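Local coordinates for protein halogenase PltM (Pseudomonas fluorescens, PDB 6BZN) that halogenates phenolic compounds with chloride, bromide or iodide, most likely as a flavin-dependent enzyme that uses bound FAD, at residues Gln381-Glu384 and Val385-His388; Arg296-Leu299 and Lys300-Ala304. All coordinates share one frame; numbering follows the deposited sequence.

Interaction 1: Gln381-Glu384 and Val385-His388; sequences QFIE and VERH
Glu384 and Arg387, three residues apart at the start of helix 383-406, lie side by side and join in a salt bridge, OE1 of Glu384 standing 2.9 Å from NH1 of Arg387. The donor reaches the carboxylate oxygen on its syn side, and the oxygen lies near the guanidinium plane, although the two flat groups are turned 86° apart; a single N-H therefore carries the bond. Glu384 bends at chi2 (-63°), folding its acid back toward the straight chain of Arg387, whose CD comes within 3.5 Å of the same OE1. The backbone of the first helical turn carries this pair. Arg387 N bonds to Ile383 O at 2.9 Å and His388 N to Glu384 O at 3.0 Å, while O of Phe382, the N-cap residue, receives only weak bonds from Val385 N and Glu386 N. Buried Val385 packs on Lys367 of helix 352-374, while His388, able both to pack and to hydrogen-bond, lies against Glu359 and Arg363 and uses NE2 to bind a glycerol, probably from the crystallisation liquor. Each acid thus has an arginine partner, Arg387 for Glu384 and Arg379 for Glu386, and the nearby helix start may add to the stabilisation of their negative charge.

Interaction 2: Arg296-Leu299 and Lys300-Ala304; sequences RKLL and KKYPA
The torsion of Leu298 (chi1 -173°) sends CG away from its own nitrogen and on along the helix, and that of Tyr302 (chi1 -57°) turns the ring back beside its own nitrogen; with chi2 of Leu298 at 65°, CD1 reaches the ring edge in the ring plane, 3.6 Å from CD2 of Tyr302. Between the same residues runs a backbone bond, Tyr302 N to Leu298 O at 2.9 Å, the last of three i to i+4 bonds here. The others link Lys300 N to Arg296 O and Lys301 N to Lys297 O, each 3.0 Å long. Tyr302 then leaves helical geometry. Pro303 follows with no N-H to offer Leu299 O, which instead receives a CA-H...O contact from Pro303 CA at 3.3 Å. Proline suits this place, the first turn of helix 303-306, where its nitrogen need not donate.

Leucine fits position 298 because its side chain is buried against Phe278 and Phe280 of strand 273-281, and Tyr302 stacks on Phe253. One face of the tyrosine ring also takes CG of Lys301, 3.9 Å above its plane and off centre. The chemistry is thus divided: an apolar edge contact accompanies the backbone bond from Tyr302 to Leu298, while Arg296 is paired with Glu292, Lys297 with Glu289 and Glu294, and Lys301 lies against Tyr285 in a cation-pi contact.

Overall arrangement
Following the chain from the N terminus, interaction 2 comes first, at the junction of helix 291-301 with helix 303-306, just after strand 273-281 of the mixed sheet. Interaction 1 opens later, at the start of helix 383-406, after the chain has passed through strand 336-338 of the parallel sheet and helix 352-374. Each is local and closes no more than a turn of helix, so the two stand in series and neither nest nor cross. The centres of interactions 1 and 2 lie about 45 Å apart, on opposite sides of the chain's centre. Interaction 2 sets a helix end against the mixed sheet; interaction 1 sets a helix beginning against helix 352-374.

Interaction 1: Gln381-Glu384 and Val385-His388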
ATOM      1  N   GLN A 381      -7.704  13.872 -21.284  1.00 18.45           N
ATOM      2  CA  GLN A 381      -8.131  12.474 -21.372  1.00 17.89           C
ATOM      3  C   GLN A 381      -7.770  11.684 -20.121  1.00 16.50           C
ATOM      4  O   GLN A 381      -8.414  10.701 -19.824  1.00 16.13           O
ATOM      5  CB  GLN A 381      -7.496  11.771 -22.581  1.00 19.50           C
ATOM      6  CG  GLN A 381      -7.948  12.303 -23.939  1.00 21.00           C
ATOM      7  CD  GLN A 381      -6.958  11.973 -25.056  1.00 23.16           C
ATOM      8  OE1 GLN A 381      -6.509  12.862 -25.790  1.00 23.80           O
ATOM      9  NE2 GLN A 381      -6.583  10.706 -25.165  1.00 25.45           N
ATOM     10  N   PHE A 382      -6.721  12.105 -19.415  1.00 15.70           N
ATOM     11  CA  PHE A 382      -6.212  11.356 -18.253  1.00 15.38           C
ATOM     12  C   PHE A 382      -6.525  12.037 -16.923  1.00 14.95           C
ATOM     13  O   PHE A 382      -6.054  11.602 -15.878  1.00 14.30           O
ATOM     14  CB  PHE A 382      -4.710  11.131 -18.429  1.00 14.91           C
ATOM     15  CG  PHE A 382      -4.356  10.535 -19.766  1.00 15.20           C
ATOM     16  CD1 PHE A 382      -4.696   9.230 -20.061  1.00 15.72           C
ATOM     17  CD2 PHE A 382      -3.687  11.282 -20.728  1.00 15.86           C
ATOM     18  CE1 PHE A 382      -4.392   8.678 -21.296  1.00 16.38           C
ATOM     19  CE2 PHE A 382      -3.378  10.736 -21.962  1.00 16.14           C
ATOM     20  CZ  PHE A 382      -3.739   9.430 -22.247  1.00 16.11           C
ATOM     21  N   ILE A 383      -7.375  13.063 -16.948  1.00 15.29           N
ATOM     22  CA  ILE A 383      -7.572  13.900 -15.764  1.00 16.02           C
ATOM     23  C   ILE A 383      -8.130  13.121 -14.570  1.00 15.78           C
ATOM     24  O   ILE A 383      -7.768  13.393 -13.439  1.00 16.00           O
ATOM     25  CB  ILE A 383      -8.432  15.156 -16.076  1.00 16.06           C
ATOM     26  CG1 ILE A 383      -8.304  16.201 -14.970  1.00 16.95           C
ATOM     27  CG2 ILE A 383      -9.892  14.803 -16.325  1.00 16.40           C
ATOM     28  CD1 ILE A 383      -6.949  16.871 -14.905  1.00 17.23           C
ATOM     29  N   GLU A 384      -8.978  12.134 -14.820  1.00 15.92           N
ATOM     30  CA  GLU A 384      -9.538  11.348 -13.727  1.00 16.42           C
ATOM     31  C   GLU A 384      -8.507  10.405 -13.092  1.00 15.38           C
ATOM     32  O   GLU A 384      -8.672  10.000 -11.938  1.00 14.66           O
ATOM     33  CB  GLU A 384     -10.783  10.588 -14.182  1.00 17.82           C
ATOM     34  CG  GLU A 384     -11.935  11.504 -14.604  1.00 19.60           C
ATOM     35  CD  GLU A 384     -12.485  12.389 -13.486  1.00 22.68           C
ATOM     36  OE1 GLU A 384     -12.478  11.965 -12.311  1.00 23.34           O
ATOM     37  OE2 GLU A 384     -12.949  13.520 -13.791  1.00 24.98           O
ATOM     38  N   VAL A 385      -7.460  10.059 -13.834  1.00 14.04           N
ATOM     39  CA  VAL A 385      -6.339   9.315 -13.261  1.00 13.95           C
ATOM     40  C   VAL A 385      -5.631  10.204 -12.219  1.00 13.84           C
ATOM     41  O   VAL A 385      -5.341   9.765 -11.091  1.00 13.75           O
ATOM     42  CB  VAL A 385      -5.369   8.805 -14.350  1.00 13.83           C
ATOM     43  CG1 VAL A 385      -4.162   8.116 -13.744  1.00 13.98           C
ATOM     44  CG2 VAL A 385      -6.092   7.831 -15.271  1.00 14.22           C
ATOM     45  N   GLU A 386      -5.375  11.453 -12.583  1.00 13.91           N
ATOM     46  CA  GLU A 386      -4.782  12.406 -11.650  1.00 14.20           C
ATOM     47  C   GLU A 386      -5.665  12.680 -10.435  1.00 14.60           C
ATOM     48  O   GLU A 386      -5.182  12.735  -9.312  1.00 14.00           O
ATOM     49  CB  GLU A 386      -4.502  13.724 -12.364  1.00 14.66           C
ATOM     50  CG  GLU A 386      -3.816  14.758 -11.499  1.00 15.24           C
ATOM     51  CD  GLU A 386      -3.375  15.950 -12.306  1.00 16.22           C
ATOM     52  OE1 GLU A 386      -4.096  16.964 -12.311  1.00 16.54           O
ATOM     53  OE2 GLU A 386      -2.329  15.857 -12.980  1.00 15.53           O
ATOM     54  N   ARG A 387      -6.952  12.902 -10.682  1.00 15.26           N
ATOM     55  CA  ARG A 387      -7.891  13.165  -9.606  1.00 16.03           C
ATOM     56  C   ARG A 387      -7.902  12.023  -8.591  1.00 14.97           C
ATOM     57  O   ARG A 387      -7.784  12.267  -7.399  1.00 15.01           O
ATOM     58  CB  ARG A 387      -9.291  13.427 -10.160  1.00 17.64           C
ATOM     59  CG  ARG A 387     -10.357  13.603  -9.090  1.00 20.17           C
ATOM     60  CD  ARG A 387     -11.658  14.082  -9.712  1.00 21.95           C
ATOM     61  NE  ARG A 387     -12.779  14.026  -8.767  1.00 23.86           N
ATOM     62  CZ  ARG A 387     -13.943  13.397  -8.958  1.00 24.56           C
ATOM     63  NH1 ARG A 387     -14.215  12.730 -10.076  1.00 23.89           N
ATOM     64  NH2 ARG A 387     -14.874  13.447  -8.001  1.00 25.45           N
ATOM     65  N   HIS A 388      -8.033  10.784  -9.061  1.00 14.16           N
ATOM     66  CA  HIS A 388      -7.913   9.634  -8.167  1.00 13.56           C
ATOM     67  C   HIS A 388      -6.579   9.640  -7.387  1.00 13.32           C
ATOM     68  O   HIS A 388      -6.580   9.555  -6.162  1.00 12.54           O
ATOM     69  CB  HIS A 388      -8.063   8.308  -8.911  1.00 13.62           C
ATOM     70  CG  HIS A 388      -7.583   7.150  -8.104  1.00 13.32           C
ATOM     71  ND1 HIS A 388      -6.389   6.510  -8.357  1.00 13.36           N
ATOM     72  CD2 HIS A 388      -8.068   6.610  -6.963  1.00 13.10           C
ATOM     73  CE1 HIS A 388      -6.194   5.579  -7.443  1.00 13.43           C
ATOM     74  NE2 HIS A 388      -7.194   5.629  -6.580  1.00 13.20           N
TER

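Interaction 2: Arg296-Leu299 and Lys300-Ala304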
ATOM      1  N   ARG A 296      18.544  -1.389  18.362  1.00 18.97           N
ATOM      2  CA  ARG A 296      18.811  -1.779  19.746  1.00 21.15           C
ATOM      3  C   ARG A 296      18.256  -0.767  20.756  1.00 20.10           C
ATOM      4  O   ARG A 296      17.721  -1.182  21.791  1.00 19.43           O
ATOM      5  CB  ARG A 296      20.306  -2.013  19.996  1.00 23.84           C
ATOM      6  CG  ARG A 296      20.915  -3.159  19.197  1.00 28.36           C
ATOM      7  CD  ARG A 296      20.346  -4.538  19.534  1.00 33.68           C
ATOM      8  NE  ARG A 296      20.301  -5.414  18.356  1.00 39.01           N
ATOM      9  CZ  ARG A 296      19.779  -6.645  18.314  1.00 43.20           C
ATOM     10  NH1 ARG A 296      19.248  -7.211  19.400  1.00 44.64           N
ATOM     11  NH2 ARG A 296      19.792  -7.322  17.162  1.00 43.07           N
ATOM     12  N   LYS A 297      18.377   0.531  20.471  1.00 19.25           N
ATOM     13  CA  LYS A 297      17.767   1.561  21.332  1.00 20.01           C
ATOM     14  C   LYS A 297      16.251   1.395  21.432  1.00 19.62           C
ATOM     15  O   LYS A 297      15.677   1.517  22.520  1.00 18.67           O
ATOM     16  CB  LYS A 297      18.123   2.979  20.870  1.00 21.68           C
ATOM     17  CG  LYS A 297      19.583   3.360  21.138  1.00 23.25           C
ATOM     18  CD  LYS A 297      19.872   4.848  20.947  1.00 24.83           C
ATOM     19  CE  LYS A 297      19.667   5.305  19.517  1.00 25.36           C
ATOM     20  NZ  LYS A 297      20.068   6.727  19.305  1.00 25.93           N
ATOM     21  N   LEU A 298      15.607   1.111  20.300  1.00 17.77           N
ATOM     22  CA  LEU A 298      14.169   0.870  20.276  1.00 17.87           C
ATOM     23  C   LEU A 298      13.794  -0.310  21.176  1.00 17.85           C
ATOM     24  O   LEU A 298      12.846  -0.215  21.967  1.00 18.00           O
ATOM     25  CB  LEU A 298      13.688   0.603  18.846  1.00 18.15           C
ATOM     26  CG  LEU A 298      12.176   0.509  18.653  1.00 18.70           C
ATOM     27  CD1 LEU A 298      11.535   1.850  18.945  1.00 18.94           C
ATOM     28  CD2 LEU A 298      11.845   0.049  17.240  1.00 19.58           C
ATOM     29  N   LEU A 299      14.544  -1.408  21.068  1.00 17.55           N
ATOM     30  CA  LEU A 299      14.257  -2.615  21.834  1.00 18.19           C
ATOM     31  C   LEU A 299      14.482  -2.423  23.350  1.00 19.84           C
ATOM     32  O   LEU A 299      13.785  -3.032  24.161  1.00 19.56           O
ATOM     33  CB  LEU A 299      15.080  -3.797  21.310  1.00 18.42           C
ATOM     34  CG  LEU A 299      14.882  -4.212  19.839  1.00 18.41           C
ATOM     35  CD1 LEU A 299      15.586  -5.540  19.583  1.00 18.78           C
ATOM     36  CD2 LEU A 299      13.420  -4.287  19.431  1.00 17.67           C
ATOM     37  N   LYS A 300      15.437  -1.569  23.711  1.00 20.32           N
ATOM     38  CA  LYS A 300      15.692  -1.203  25.110  1.00 22.55           C
ATOM     39  C   LYS A 300      14.524  -0.357  25.647  1.00 21.77           C
ATOM     40  O   LYS A 300      14.054  -0.573  26.759  1.00 20.38           O
ATOM     41  CB  LYS A 300      17.010  -0.429  25.183  1.00 25.46           C
ATOM     42  CG  LYS A 300      17.641  -0.236  26.553  1.00 29.94           C
ATOM     43  CD  LYS A 300      18.904   0.620  26.402  1.00 32.45           C
ATOM     44  CE  LYS A 300      19.957   0.346  27.457  1.00 35.32           C
ATOM     45  NZ  LYS A 300      19.628   1.007  28.743  1.00 36.20           N
ATOM     46  N   LYS A 301      14.043   0.570  24.824  1.00 20.48           N
ATOM     47  CA  LYS A 301      12.871   1.401  25.130  1.00 21.55           C
ATOM     48  C   LYS A 301      11.603   0.552  25.319  1.00 19.15           C
ATOM     49  O   LYS A 301      10.794   0.827  26.202  1.00 18.78           O
ATOM     50  CB  LYS A 301      12.664   2.406  23.989  1.00 24.82           C
ATOM     51  CG  LYS A 301      12.177   3.803  24.327  1.00 29.31           C
ATOM     52  CD  LYS A 301      12.476   4.742  23.145  1.00 32.85           C
ATOM     53  CE  LYS A 301      12.065   6.188  23.397  1.00 38.55           C
ATOM     54  NZ  LYS A 301      12.509   7.158  22.348  1.00 40.64           N
ATOM     55  N   TYR A 302      11.443  -0.475  24.482  1.00 17.10           N
ATOM     56  CA  TYR A 302      10.243  -1.318  24.421  1.00 16.92           C
ATOM     57  C   TYR A 302      10.616  -2.802  24.498  1.00 17.73           C
ATOM     58  O   TYR A 302      10.545  -3.515  23.495  1.00 17.57           O
ATOM     59  CB  TYR A 302       9.472  -1.030  23.122  1.00 16.21           C
ATOM     60  CG  TYR A 302       9.094   0.417  22.980  1.00 15.57           C
ATOM     61  CD1 TYR A 302       8.141   0.985  23.829  1.00 15.22           C
ATOM     62  CD2 TYR A 302       9.708   1.242  22.032  1.00 15.30           C
ATOM     63  CE1 TYR A 302       7.800   2.320  23.732  1.00 15.09           C
ATOM     64  CE2 TYR A 302       9.360   2.583  21.922  1.00 15.26           C
ATOM     65  CZ  TYR A 302       8.416   3.121  22.787  1.00 15.42           C
ATOM     66  OH  TYR A 302       8.059   4.445  22.707  1.00 15.72           O
ATOM     67  N   PRO A 303      11.005  -3.283  25.699  1.00 18.65           N
ATOM     68  CA  PRO A 303      11.448  -4.679  25.855  1.00 18.26           C
ATOM     69  C   PRO A 303      10.453  -5.727  25.385  1.00 17.21           C
ATOM     70  O   PRO A 303      10.873  -6.807  24.975  1.00 17.14           O
ATOM     71  CB  PRO A 303      11.687  -4.843  27.359  1.00 19.06           C
ATOM     72  CG  PRO A 303      11.432  -3.532  27.995  1.00 19.61           C
ATOM     73  CD  PRO A 303      11.070  -2.514  26.956  1.00 19.25           C
ATOM     74  N   ALA A 304       9.156  -5.429  25.453  1.00 15.90           N
ATOM     75  CA  ALA A 304       8.146  -6.333  24.902  1.00 15.72           C
ATOM     76  C   ALA A 304       8.414  -6.613  23.423  1.00 15.41           C
ATOM     77  O   ALA A 304       8.426  -7.761  23.006  1.00 15.56           O
ATOM     78  CB  ALA A 304       6.746  -5.776  25.069  1.00 15.63           C
TER